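Local coordinates for protein S-adenosylmethionine:2-demethylmenaquinone methyltransferase (Geobacillus kaustophilus, PDB 2PCN) that is of unestablished function but belongs to the RraA-like family, mixed alpha/beta proteins, and is found here as an assembly of three chains, at residues 43-46 and 47-50; 77-80 and 81-85; 5-8 and 9-13; 51-54 and 55-59. All coordinates share one frame; numbering follows the deposited sequence.

Contact 1: residues 43-46 and 47-50; sequences NVLV and REAL
Glu48 and Val44 meet one turn apart on helix 44-52, lying side by side and pointing the same way, with Val44 CG1 4.1 Å from Glu48 CD. With CG of Glu48 anti to its own carbonyl carbon (chi1 -52°), the side chain folds back along the preceding turn, and CG comes 3.0 Å from Val44 O. The extended remainder carries OE1 to 3.3 Å from Leu45 CD2. Glutamate suits this partly exposed flank because its methylenes lie over the carbonyl of Val44 while the carboxylate stays near the helix start, which probably steadies its negative charge. The helix is the crossover of a beta-alpha-beta unit, linking parallel strands 30-38 and 58-62. Val46 belongs to the face turned toward that sheet: branched and compact, it packs against Val37, Leu59 and Val61, and its CG1 lies 4.3 Å from CD1 of Leu50, one turn further on along the same buried face. Arg47 N donates a hydrogen bond to O of Asn43, the N-cap residue (3.0 Å), and Arg47 CB lies 3.5 Å from Val44 O. Beyond that its extended chain leads away, touching Leu76 and Ile79 of helix 74-82, and NE forms a salt bridge with Glu51.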
ATOM      1  N   ASN A  43     -21.665  -2.433 -13.636  1.00 11.19           N
ATOM      2  CA  ASN A  43     -22.148  -2.127 -12.292  1.00 11.22           C
ATOM      3  C   ASN A  43     -23.607  -1.705 -12.152  1.00 15.38           C
ATOM      4  O   ASN A  43     -23.996  -1.151 -11.122  1.00 12.75           O
ATOM      5  CB  ASN A  43     -21.229  -1.077 -11.639  1.00 15.74           C
ATOM      6  CG  ASN A  43     -21.557   0.352 -12.049  1.00 14.22           C
ATOM      7  OD1 ASN A  43     -22.207   0.599 -13.064  1.00 11.12           O
ATOM      8  ND2 ASN A  43     -21.086   1.310 -11.253  1.00 14.21           N
ATOM      9  N   VAL A  44     -24.423  -1.976 -13.168  1.00 13.10           N
ATOM     10  CA  VAL A  44     -25.837  -1.620 -13.091  1.00 11.65           C
ATOM     11  C   VAL A  44     -26.489  -2.322 -11.901  1.00 11.17           C
ATOM     12  O   VAL A  44     -27.280  -1.723 -11.176  1.00 10.20           O
ATOM     13  CB  VAL A  44     -26.592  -2.023 -14.369  1.00 10.29           C
ATOM     14  CG1 VAL A  44     -28.098  -1.869 -14.155  1.00 12.83           C
ATOM     15  CG2 VAL A  44     -26.129  -1.158 -15.530  1.00 15.88           C
ATOM     16  N   LEU A  45     -26.160  -3.594 -11.706  1.00 11.06           N
ATOM     17  CA  LEU A  45     -26.722  -4.348 -10.596  1.00  7.60           C
ATOM     18  C   LEU A  45     -26.131  -3.914  -9.263  1.00  9.60           C
ATOM     19  O   LEU A  45     -26.750  -4.101  -8.216  1.00 10.24           O
ATOM     20  CB  LEU A  45     -26.513  -5.847 -10.815  1.00  6.46           C
ATOM     21  CG  LEU A  45     -27.342  -6.368 -11.994  1.00  9.87           C
ATOM     22  CD1 LEU A  45     -27.038  -7.839 -12.229  1.00 15.09           C
ATOM     23  CD2 LEU A  45     -28.826  -6.157 -11.697  1.00 15.65           C
ATOM     24  N   VAL A  46     -24.932  -3.339  -9.296  1.00 10.04           N
ATOM     25  CA  VAL A  46     -24.315  -2.850  -8.066  1.00 11.44           C
ATOM     26  C   VAL A  46     -25.155  -1.653  -7.630  1.00 10.85           C
ATOM     27  O   VAL A  46     -25.506  -1.514  -6.459  1.00 11.55           O
ATOM     28  CB  VAL A  46     -22.857  -2.388  -8.292  1.00 11.43           C
ATOM     29  CG1 VAL A  46     -22.290  -1.808  -7.002  1.00 13.36           C
ATOM     30  CG2 VAL A  46     -22.008  -3.562  -8.760  1.00  7.32           C
ATOM     31  N   ARG A  47     -25.491  -0.794  -8.589  1.00 10.96           N
ATOM     32  CA  ARG A  47     -26.301   0.377  -8.283  1.00 11.50           C
ATOM     33  C   ARG A  47     -27.688  -0.010  -7.784  1.00  8.49           C
ATOM     34  O   ARG A  47     -28.154   0.511  -6.776  1.00 11.25           O
ATOM     35  CB  ARG A  47     -26.437   1.280  -9.510  1.00  8.85           C
ATOM     36  CG  ARG A  47     -27.408   2.431  -9.287  1.00 18.58           C
ATOM     37  CD  ARG A  47     -27.148   3.587 -10.228  1.00 23.26           C
ATOM     38  NE  ARG A  47     -27.891   4.772  -9.806  1.00 31.39           N
ATOM     39  CZ  ARG A  47     -27.532   6.021 -10.082  1.00 33.56           C
ATOM     40  NH1 ARG A  47     -26.431   6.259 -10.784  1.00 29.55           N
ATOM     41  NH2 ARG A  47     -28.270   7.034  -9.646  1.00 35.48           N
ATOM     42  N   GLU A  48     -28.350  -0.924  -8.483  1.00 13.41           N
ATOM     43  CA  GLU A  48     -29.690  -1.330  -8.077  1.00 11.54           C
ATOM     44  C   GLU A  48     -29.691  -1.926  -6.672  1.00 14.65           C
ATOM     45  O   GLU A  48     -30.625  -1.704  -5.896  1.00 13.91           O
ATOM     46  CB  GLU A  48     -30.270  -2.325  -9.084  1.00 13.44           C
ATOM     47  CG  GLU A  48     -30.203  -1.821 -10.518  1.00 21.92           C
ATOM     48  CD  GLU A  48     -31.128  -2.573 -11.451  1.00 30.20           C
ATOM     49  OE1 GLU A  48     -31.170  -3.819 -11.372  1.00 32.49           O
ATOM     50  OE2 GLU A  48     -31.807  -1.914 -12.269  1.00 30.03           O
ATOM     51  N   ALA A  49     -28.642  -2.675  -6.343  1.00 12.62           N
ATOM     52  CA  ALA A  49     -28.530  -3.275  -5.021  1.00 11.54           C
ATOM     53  C   ALA A  49     -28.407  -2.173  -3.965  1.00  9.01           C
ATOM     54  O   ALA A  49     -29.115  -2.181  -2.954  1.00 10.53           O
ATOM     55  CB  ALA A  49     -27.307  -4.200  -4.962  1.00  8.34           C
ATOM     56  N   LEU A  50     -27.512  -1.222  -4.206  1.00  8.15           N
ATOM     57  CA  LEU A  50     -27.309  -0.126  -3.262  1.00 12.38           C
ATOM     58  C   LEU A  50     -28.570   0.699  -3.046  1.00 10.49           C
ATOM     59  O   LEU A  50     -28.751   1.299  -1.988  1.00 11.81           O
ATOM     60  CB  LEU A  50     -26.184   0.795  -3.743  1.00  9.32           C
ATOM     61  CG  LEU A  50     -24.777   0.203  -3.734  1.00 12.88           C
ATOM     62  CD1 LEU A  50     -23.799   1.193  -4.355  1.00 15.58           C
ATOM     63  CD2 LEU A  50     -24.378  -0.133  -2.301  1.00 10.52           C
TER

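Contact 2: residues 77-80 and 81-85; sequences AQIA and CERGL
Ala77 O accepts a hydrogen bond from Cys81 N at 3.0 Å, the first of three i to i+4 bonds in the last turns of helix 74-82; a small residue fits here, where this buried side of the helix meets Met103. Gln78 faces outward. Its CG is 3.6 Å from Glu82 OE2, and the amide and carboxylate planes are only 4° apart, although the two chains run obliquely to each other. Both are long and polar, as befits an exposed flank. Ile79 lies alongside Arg83, its CG2 4.0 Å from Arg83 CD, while Ile79 O receives Arg83 N at 2.9 Å. A bend at chi3 (60°) turns the guanidinium away from this turn, and NH1 is held by Val53 O and Leu50 O. Ala80, buried against Ile105, has its CB 4.1 Å from CD2 of Leu85, whose side chain folds back over the last turn and covers the helix end with an apolar group. The backbone makes that return possible: Leu85 N bonds to Ala80 O at 2.9 Å, and Gly84 N reaches Cys81 O at 3.2 Å. Gly84 has positive phi (65°), a conformation glycine adopts without strain, and is the C-prime residue of a Schellman motif, a classic way to terminate an alpha helix.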
ATOM      1  N   ALA A  77     -21.434   5.586  -3.793  1.00 12.57           N
ATOM      2  CA  ALA A  77     -21.040   5.595  -2.387  1.00  9.84           C
ATOM      3  C   ALA A  77     -21.989   6.535  -1.642  1.00 10.48           C
ATOM      4  O   ALA A  77     -22.363   6.290  -0.497  1.00  9.13           O
ATOM      5  CB  ALA A  77     -19.598   6.075  -2.239  1.00 11.28           C
ATOM      6  N   GLN A  78     -22.382   7.610  -2.314  1.00  9.71           N
ATOM      7  CA  GLN A  78     -23.299   8.583  -1.732  1.00  9.46           C
ATOM      8  C   GLN A  78     -24.641   7.909  -1.443  1.00 12.90           C
ATOM      9  O   GLN A  78     -25.252   8.138  -0.397  1.00 14.67           O
ATOM     10  CB  GLN A  78     -23.487   9.745  -2.702  1.00 11.61           C
ATOM     11  CG  GLN A  78     -24.356  10.872  -2.191  1.00 17.70           C
ATOM     12  CD  GLN A  78     -24.361  12.048  -3.146  1.00 25.05           C
ATOM     13  OE1 GLN A  78     -24.840  11.943  -4.273  1.00 35.49           O
ATOM     14  NE2 GLN A  78     -23.814  13.172  -2.703  1.00 31.65           N
ATOM     15  N   ILE A  79     -25.100   7.078  -2.376  1.00 13.93           N
ATOM     16  CA  ILE A  79     -26.361   6.369  -2.189  1.00 12.97           C
ATOM     17  C   ILE A  79     -26.230   5.488  -0.952  1.00 12.00           C
ATOM     18  O   ILE A  79     -27.136   5.426  -0.118  1.00 11.62           O
ATOM     19  CB  ILE A  79     -26.699   5.477  -3.413  1.00 11.94           C
ATOM     20  CG1 ILE A  79     -26.940   6.349  -4.647  1.00 12.75           C
ATOM     21  CG2 ILE A  79     -27.927   4.622  -3.117  1.00 11.04           C
ATOM     22  CD1 ILE A  79     -27.161   5.557  -5.914  1.00 18.79           C
ATOM     23  N   ALA A  80     -25.090   4.813  -0.829  1.00 10.40           N
ATOM     24  CA  ALA A  80     -24.852   3.944   0.314  1.00 10.88           C
ATOM     25  C   ALA A  80     -24.949   4.730   1.621  1.00 12.76           C
ATOM     26  O   ALA A  80     -25.462   4.223   2.619  1.00 15.39           O
ATOM     27  CB  ALA A  80     -23.482   3.277   0.195  1.00 10.85           C
ATOM     28  N   CYS A  81     -24.458   5.966   1.619  1.00 12.43           N
ATOM     29  CA  CYS A  81     -24.523   6.803   2.815  1.00 10.90           C
ATOM     30  C   CYS A  81     -25.952   7.262   3.088  1.00 13.02           C
ATOM     31  O   CYS A  81     -26.418   7.227   4.225  1.00  9.72           O
ATOM     32  CB  CYS A  81     -23.633   8.037   2.666  1.00 15.28           C
ATOM     33  SG  CYS A  81     -21.870   7.688   2.716  1.00 16.23           S
ATOM     34  N   GLU A  82     -26.641   7.691   2.037  1.00 10.67           N
ATOM     35  CA  GLU A  82     -28.011   8.173   2.168  1.00 15.14           C
ATOM     36  C   GLU A  82     -28.981   7.100   2.659  1.00 15.74           C
ATOM     37  O   GLU A  82     -29.946   7.409   3.361  1.00 13.21           O
ATOM     38  CB  GLU A  82     -28.505   8.725   0.827  1.00 14.45           C
ATOM     39  CG  GLU A  82     -27.598   9.780   0.227  1.00 13.64           C
ATOM     40  CD  GLU A  82     -28.088  10.286  -1.116  1.00 18.46           C
ATOM     41  OE1 GLU A  82     -28.693   9.494  -1.868  1.00 18.74           O
ATOM     42  OE2 GLU A  82     -27.851  11.471  -1.429  1.00 19.22           O
ATOM     43  N   ARG A  83     -28.733   5.844   2.300  1.00 10.93           N
ATOM     44  CA  ARG A  83     -29.633   4.773   2.715  1.00 12.89           C
ATOM     45  C   ARG A  83     -29.147   4.014   3.950  1.00 12.67           C
ATOM     46  O   ARG A  83     -29.694   2.974   4.311  1.00 10.86           O
ATOM     47  CB  ARG A  83     -29.881   3.819   1.537  1.00 14.76           C
ATOM     48  CG  ARG A  83     -30.394   4.540   0.301  1.00 10.22           C
ATOM     49  CD  ARG A  83     -30.954   3.600  -0.760  1.00 15.90           C
ATOM     50  NE  ARG A  83     -32.076   2.810  -0.258  1.00 10.42           N
ATOM     51  CZ  ARG A  83     -31.980   1.552   0.159  1.00 17.70           C
ATOM     52  NH1 ARG A  83     -30.810   0.928   0.127  1.00 12.39           N
ATOM     53  NH2 ARG A  83     -33.053   0.917   0.619  1.00 15.29           N
ATOM     54  N   GLY A  84     -28.114   4.548   4.594  1.00 12.65           N
ATOM     55  CA  GLY A  84     -27.586   3.946   5.804  1.00  9.84           C
ATOM     56  C   GLY A  84     -26.958   2.568   5.718  1.00 11.60           C
ATOM     57  O   GLY A  84     -27.095   1.773   6.644  1.00 10.65           O
ATOM     58  N   LEU A  85     -26.264   2.272   4.626  1.00 10.34           N
ATOM     59  CA  LEU A  85     -25.618   0.974   4.498  1.00  9.31           C
ATOM     60  C   LEU A  85     -24.334   0.986   5.331  1.00 10.17           C
ATOM     61  O   LEU A  85     -23.789   2.051   5.628  1.00 10.60           O
ATOM     62  CB  LEU A  85     -25.307   0.677   3.026  1.00 14.37           C
ATOM     63  CG  LEU A  85     -26.516   0.432   2.106  1.00 21.26           C
ATOM     64  CD1 LEU A  85     -27.418   1.646   2.095  1.00 26.42           C
ATOM     65  CD2 LEU A  85     -26.040   0.122   0.694  1.00 14.22           C
TER

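Contact 3: residues 5-8 and 9-13; sequences DLCD and QFLDE
Leu6 against Phe10 and Cys7 against Leu11 are one-turn contacts within the N-terminal helix 3-10 and the residues that follow it, far from the centre of the chain and partly covered by a second subunit. Leu6 CD2 lies 4.2 Å from Phe10 CD2, and the backbone bond from Phe10 N to Leu6 O (2.8 Å) joins the same two residues. One face of the phenyl ring carries Gln9 CB, 3.7 Å above the plane and offset toward the rim; the Phe10 side chain also touches Leu156, so a large apolar group is well placed. Cys7 SG and Leu11 CD1 are a looser 4.5 Å apart. They belong to the side that meets the second subunit: Cys7 packs on Pro114 and Leu11 on Lys116 of that subunit, and Asp8 forms a salt bridge with its Arg95. Gln9, at the exposed surface, extends beyond CG to put NE2 3.2 Å from a water that also bonds weakly to Asp5 O. Toward the end of the helix the bonding becomes irregular: Leu11 N to Cys7 O is a weak bond at 123°, whereas Glu13 N donates to Phe10 O at 2.8 Å. The pattern is that of an alpha helix followed closely by a short 3-10 segment, residues 11-13.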
ATOM      1  N   ASP A   5     -10.490 -10.124  17.641  1.00 12.33           N
ATOM      2  CA  ASP A   5     -11.258 -10.663  18.761  1.00 13.73           C
ATOM      3  C   ASP A   5     -12.251 -11.724  18.302  1.00 15.40           C
ATOM      4  O   ASP A   5     -12.459 -12.726  18.987  1.00 19.14           O
ATOM      5  CB  ASP A   5     -12.009  -9.549  19.498  1.00 15.67           C
ATOM      6  CG  ASP A   5     -11.078  -8.600  20.228  1.00 22.59           C
ATOM      7  OD1 ASP A   5     -10.001  -9.048  20.672  1.00 28.42           O
ATOM      8  OD2 ASP A   5     -11.428  -7.412  20.373  1.00 21.89           O
ATOM      9  N   LEU A   6     -12.864 -11.501  17.143  1.00 15.26           N
ATOM     10  CA  LEU A   6     -13.828 -12.454  16.597  1.00 14.18           C
ATOM     11  C   LEU A   6     -13.153 -13.779  16.264  1.00 16.76           C
ATOM     12  O   LEU A   6     -13.732 -14.848  16.471  1.00 13.71           O
ATOM     13  CB  LEU A   6     -14.489 -11.871  15.347  1.00 12.95           C
ATOM     14  CG  LEU A   6     -15.375 -10.657  15.628  1.00 13.49           C
ATOM     15  CD1 LEU A   6     -15.836 -10.028  14.318  1.00 20.23           C
ATOM     16  CD2 LEU A   6     -16.567 -11.092  16.480  1.00 16.30           C
ATOM     17  N   CYS A   7     -11.930 -13.717  15.746  1.00 12.51           N
ATOM     18  CA  CYS A   7     -11.218 -14.943  15.424  1.00 13.49           C
ATOM     19  C   CYS A   7     -10.873 -15.706  16.705  1.00 14.65           C
ATOM     20  O   CYS A   7     -11.004 -16.926  16.755  1.00 15.40           O
ATOM     21  CB  CYS A   7      -9.947 -14.638  14.623  1.00 16.37           C
ATOM     22  SG  CYS A   7     -10.256 -14.204  12.877  1.00 15.30           S
ATOM     23  N   ASP A   8     -10.454 -14.990  17.744  1.00 13.85           N
ATOM     24  CA  ASP A   8     -10.099 -15.639  19.007  1.00 15.46           C
ATOM     25  C   ASP A   8     -11.288 -16.370  19.628  1.00 17.87           C
ATOM     26  O   ASP A   8     -11.137 -17.463  20.169  1.00 17.47           O
ATOM     27  CB  ASP A   8      -9.560 -14.618  20.015  1.00 13.22           C
ATOM     28  CG  ASP A   8      -8.202 -14.062  19.621  1.00 19.25           C
ATOM     29  OD1 ASP A   8      -7.601 -14.572  18.652  1.00 21.08           O
ATOM     30  OD2 ASP A   8      -7.732 -13.117  20.291  1.00 19.77           O
ATOM     31  N   GLN A   9     -12.468 -15.765  19.538  1.00 19.36           N
ATOM     32  CA  GLN A   9     -13.680 -16.354  20.108  1.00 23.56           C
ATOM     33  C   GLN A   9     -14.446 -17.336  19.224  1.00 25.70           C
ATOM     34  O   GLN A   9     -14.963 -18.340  19.719  1.00 23.18           O
ATOM     35  CB  GLN A   9     -14.665 -15.254  20.514  1.00 24.37           C
ATOM     36  CG  GLN A   9     -14.242 -14.374  21.669  1.00 39.13           C
ATOM     37  CD  GLN A   9     -15.333 -13.388  22.053  1.00 43.49           C
ATOM     38  OE1 GLN A   9     -16.433 -13.783  22.447  1.00 44.97           O
ATOM     39  NE2 GLN A   9     -15.036 -12.099  21.935  1.00 49.02           N
ATOM     40  N   PHE A  10     -14.520 -17.053  17.924  1.00 19.49           N
ATOM     41  CA  PHE A  10     -15.307 -17.885  17.011  1.00 22.11           C
ATOM     42  C   PHE A  10     -14.610 -18.409  15.757  1.00 19.50           C
ATOM     43  O   PHE A  10     -15.277 -18.663  14.754  1.00 20.61           O
ATOM     44  CB  PHE A  10     -16.536 -17.093  16.555  1.00 19.13           C
ATOM     45  CG  PHE A  10     -17.283 -16.420  17.672  1.00 25.99           C
ATOM     46  CD1 PHE A  10     -18.066 -17.160  18.552  1.00 24.69           C
ATOM     47  CD2 PHE A  10     -17.211 -15.039  17.836  1.00 23.16           C
ATOM     48  CE1 PHE A  10     -18.770 -16.533  19.580  1.00 27.08           C
ATOM     49  CE2 PHE A  10     -17.909 -14.403  18.857  1.00 27.36           C
ATOM     50  CZ  PHE A  10     -18.693 -15.153  19.732  1.00 24.13           C
ATOM     51  N   LEU A  11     -13.296 -18.594  15.795  1.00 21.89           N
ATOM     52  CA  LEU A  11     -12.585 -19.061  14.609  1.00 22.54           C
ATOM     53  C   LEU A  11     -13.216 -20.278  13.931  1.00 26.22           C
ATOM     54  O   LEU A  11     -13.268 -20.347  12.703  1.00 22.26           O
ATOM     55  CB  LEU A  11     -11.121 -19.365  14.943  1.00 22.49           C
ATOM     56  CG  LEU A  11     -10.233 -19.765  13.757  1.00 20.67           C
ATOM     57  CD1 LEU A  11     -10.284 -18.687  12.682  1.00 25.20           C
ATOM     58  CD2 LEU A  11      -8.804 -19.975  14.234  1.00 22.48           C
ATOM     59  N   ASP A  12     -13.701 -21.232  14.721  1.00 28.94           N
ATOM     60  CA  ASP A  12     -14.308 -22.442  14.167  1.00 34.90           C
ATOM     61  C   ASP A  12     -15.578 -22.188  13.354  1.00 33.32           C
ATOM     62  O   ASP A  12     -15.975 -23.023  12.542  1.00 34.73           O
ATOM     63  CB  ASP A  12     -14.606 -23.450  15.284  1.00 43.04           C
ATOM     64  CG  ASP A  12     -15.586 -22.915  16.312  1.00 49.05           C
ATOM     65  OD1 ASP A  12     -16.698 -22.505  15.922  1.00 54.57           O
ATOM     66  OD2 ASP A  12     -15.246 -22.912  17.512  1.00 57.74           O
ATOM     67  N   GLU A  13     -16.214 -21.042  13.574  1.00 28.86           N
ATOM     68  CA  GLU A  13     -17.436 -20.690  12.854  1.00 28.74           C
ATOM     69  C   GLU A  13     -17.173 -19.594  11.833  1.00 27.01           C
ATOM     70  O   GLU A  13     -18.110 -19.037  11.260  1.00 25.06           O
ATOM     71  CB  GLU A  13     -18.502 -20.185  13.823  1.00 30.80           C
ATOM     72  CG  GLU A  13     -19.026 -21.209  14.797  1.00 42.23           C
ATOM     73  CD  GLU A  13     -20.032 -20.608  15.755  1.00 48.27           C
ATOM     74  OE1 GLU A  13     -19.647 -19.699  16.519  1.00 49.29           O
ATOM     75  OE2 GLU A  13     -21.205 -21.038  15.738  1.00 54.02           O
TER
HETATM   76  O   HOH W   1     -11.823 -12.041  22.242  1.00 45.81           O

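Contact 4: residues 51-54 and 55-59; sequences ETVP and PGTVL
Thr57 holds OG1 anti to its carbonyl carbon and beside its own backbone N (chi1 -64°), which lets hydroxyl and amide reach the same acceptor, Pro54 O. The hydroxyl donates at 2.7 Å from OG1 to Pro54 O, and Thr57 N reaches that oxygen at 3.3 Å. Both come from one face of the carbonyl plane and are tilted 32° from it, so a two-pronged grip from a single residue fixes the carbonyl. The same torsion sends CG2 the other way, toward Val53, whose chi1 of -61° places its own CG2 between backbone N and carbonyl carbon; Val53 CG2 lies 3.9 Å from Thr57 CB, the two side chains crossing at about a right angle. Threonine thus serves twice, with a hydroxyl for the turn and a methyl for the buried side. The N-H bond closes a type II beta turn from Pro54 to Thr57. Pro55, its ring locking phi near the value needed, takes the second position, and Gly56 the third, where the backbone angles would jam a CB against the preceding carbonyl O, so that glycine suits the place. The turn leads from helix 44-52 into strand 58-62: Val53 and Thr57 rest on Ala35 of strand 30-38, Val53 also touches Leu85, and Gly56 is bonded through its backbone to Gly84, just beyond helix 74-82.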
ATOM      1  N   GLU A  51     -29.444   0.725  -4.046  1.00 14.49           N
ATOM      2  CA  GLU A  51     -30.677   1.499  -3.942  1.00 17.14           C
ATOM      3  C   GLU A  51     -31.810   0.709  -3.296  1.00 14.15           C
ATOM      4  O   GLU A  51     -32.845   1.281  -2.962  1.00 13.86           O
ATOM      5  CB  GLU A  51     -31.129   1.964  -5.331  1.00 19.37           C
ATOM      6  CG  GLU A  51     -30.071   2.707  -6.126  1.00 17.40           C
ATOM      7  CD  GLU A  51     -30.537   3.060  -7.526  1.00 20.10           C
ATOM      8  OE1 GLU A  51     -31.113   2.183  -8.202  1.00 23.92           O
ATOM      9  OE2 GLU A  51     -30.315   4.210  -7.958  1.00 23.00           O
ATOM     10  N   THR A  52     -31.610  -0.592  -3.096  1.00 12.73           N
ATOM     11  CA  THR A  52     -32.665  -1.426  -2.527  1.00 14.89           C
ATOM     12  C   THR A  52     -32.384  -2.249  -1.269  1.00 14.03           C
ATOM     13  O   THR A  52     -33.323  -2.592  -0.553  1.00 16.33           O
ATOM     14  CB  THR A  52     -33.210  -2.388  -3.595  1.00 16.93           C
ATOM     15  OG1 THR A  52     -32.146  -3.231  -4.058  1.00 16.41           O
ATOM     16  CG2 THR A  52     -33.779  -1.602  -4.773  1.00 12.61           C
ATOM     17  N   VAL A  53     -31.125  -2.577  -0.981  1.00 11.39           N
ATOM     18  CA  VAL A  53     -30.844  -3.383   0.210  1.00 12.43           C
ATOM     19  C   VAL A  53     -31.194  -2.664   1.521  1.00 13.57           C
ATOM     20  O   VAL A  53     -31.193  -1.436   1.590  1.00 13.77           O
ATOM     21  CB  VAL A  53     -29.365  -3.846   0.258  1.00 10.77           C
ATOM     22  CG1 VAL A  53     -29.056  -4.705  -0.954  1.00 11.93           C
ATOM     23  CG2 VAL A  53     -28.430  -2.640   0.320  1.00 12.53           C
ATOM     24  N   PRO A  54     -31.507  -3.432   2.578  1.00 12.11           N
ATOM     25  CA  PRO A  54     -31.864  -2.874   3.888  1.00 13.50           C
ATOM     26  C   PRO A  54     -30.735  -2.081   4.538  1.00 13.38           C
ATOM     27  O   PRO A  54     -29.562  -2.314   4.258  1.00 12.81           O
ATOM     28  CB  PRO A  54     -32.214  -4.115   4.712  1.00 14.68           C
ATOM     29  CG  PRO A  54     -32.659  -5.102   3.689  1.00 15.72           C
ATOM     30  CD  PRO A  54     -31.652  -4.898   2.586  1.00 16.03           C
ATOM     31  N   PRO A  55     -31.084  -1.127   5.415  1.00 16.65           N
ATOM     32  CA  PRO A  55     -30.070  -0.319   6.099  1.00 14.89           C
ATOM     33  C   PRO A  55     -29.178  -1.243   6.929  1.00 18.13           C
ATOM     34  O   PRO A  55     -29.649  -2.252   7.460  1.00 15.51           O
ATOM     35  CB  PRO A  55     -30.906   0.611   6.982  1.00 14.61           C
ATOM     36  CG  PRO A  55     -32.188   0.751   6.211  1.00 23.67           C
ATOM     37  CD  PRO A  55     -32.441  -0.669   5.763  1.00 17.37           C
ATOM     38  N   GLY A  56     -27.897  -0.905   7.037  1.00 11.36           N
ATOM     39  CA  GLY A  56     -26.979  -1.725   7.813  1.00 15.29           C
ATOM     40  C   GLY A  56     -26.311  -2.830   7.014  1.00 15.76           C
ATOM     41  O   GLY A  56     -25.389  -3.491   7.496  1.00 12.96           O
ATOM     42  N   THR A  57     -26.774  -3.029   5.785  1.00 13.68           N
ATOM     43  CA  THR A  57     -26.228  -4.063   4.910  1.00 11.24           C
ATOM     44  C   THR A  57     -24.808  -3.764   4.444  1.00  8.90           C
ATOM     45  O   THR A  57     -24.414  -2.606   4.306  1.00  8.87           O
ATOM     46  CB  THR A  57     -27.086  -4.224   3.625  1.00 12.80           C
ATOM     47  OG1 THR A  57     -28.397  -4.681   3.969  1.00 10.44           O
ATOM     48  CG2 THR A  57     -26.440  -5.222   2.665  1.00  9.23           C
ATOM     49  N   VAL A  58     -24.045  -4.825   4.211  1.00  9.79           N
ATOM     50  CA  VAL A  58     -22.698  -4.711   3.676  1.00  6.99           C
ATOM     51  C   VAL A  58     -22.815  -5.391   2.316  1.00  7.10           C
ATOM     52  O   VAL A  58     -23.053  -6.596   2.241  1.00 10.09           O
ATOM     53  CB  VAL A  58     -21.649  -5.469   4.517  1.00 10.15           C
ATOM     54  CG1 VAL A  58     -20.333  -5.537   3.749  1.00 14.49           C
ATOM     55  CG2 VAL A  58     -21.426  -4.754   5.846  1.00  9.35           C
ATOM     56  N   LEU A  59     -22.681  -4.618   1.245  1.00  9.58           N
ATOM     57  CA  LEU A  59     -22.776  -5.182  -0.094  1.00 10.41           C
ATOM     58  C   LEU A  59     -21.433  -5.773  -0.494  1.00  8.09           C
ATOM     59  O   LEU A  59     -20.411  -5.091  -0.447  1.00 10.21           O
ATOM     60  CB  LEU A  59     -23.177  -4.104  -1.105  1.00 10.84           C
ATOM     61  CG  LEU A  59     -23.422  -4.635  -2.523  1.00 14.11           C
ATOM     62  CD1 LEU A  59     -24.709  -5.445  -2.542  1.00 14.79           C
ATOM     63  CD2 LEU A  59     -23.517  -3.486  -3.505  1.00  8.86           C
TER

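Overall arrangement
From the N terminus, contact 3 comes first and stands apart, its centre about 32 Å from that of contact 1 and on the opposite side of the chain's centre, at a subunit interface. Contacts 1 and 4 then follow directly along the chain, the helix of one passing into the turn of the other, which closes the loop to strand 58-62; the start of that strand packs back on helix 44-52. Contact 2 comes last, ending helix 74-82 beside that turn. None nests in or crosses another. The Arg83 side chain probably ties contact 2 to contacts 1 and 4, and one backbone bond adds a link to the turn, so two helix ends and a turn are joined.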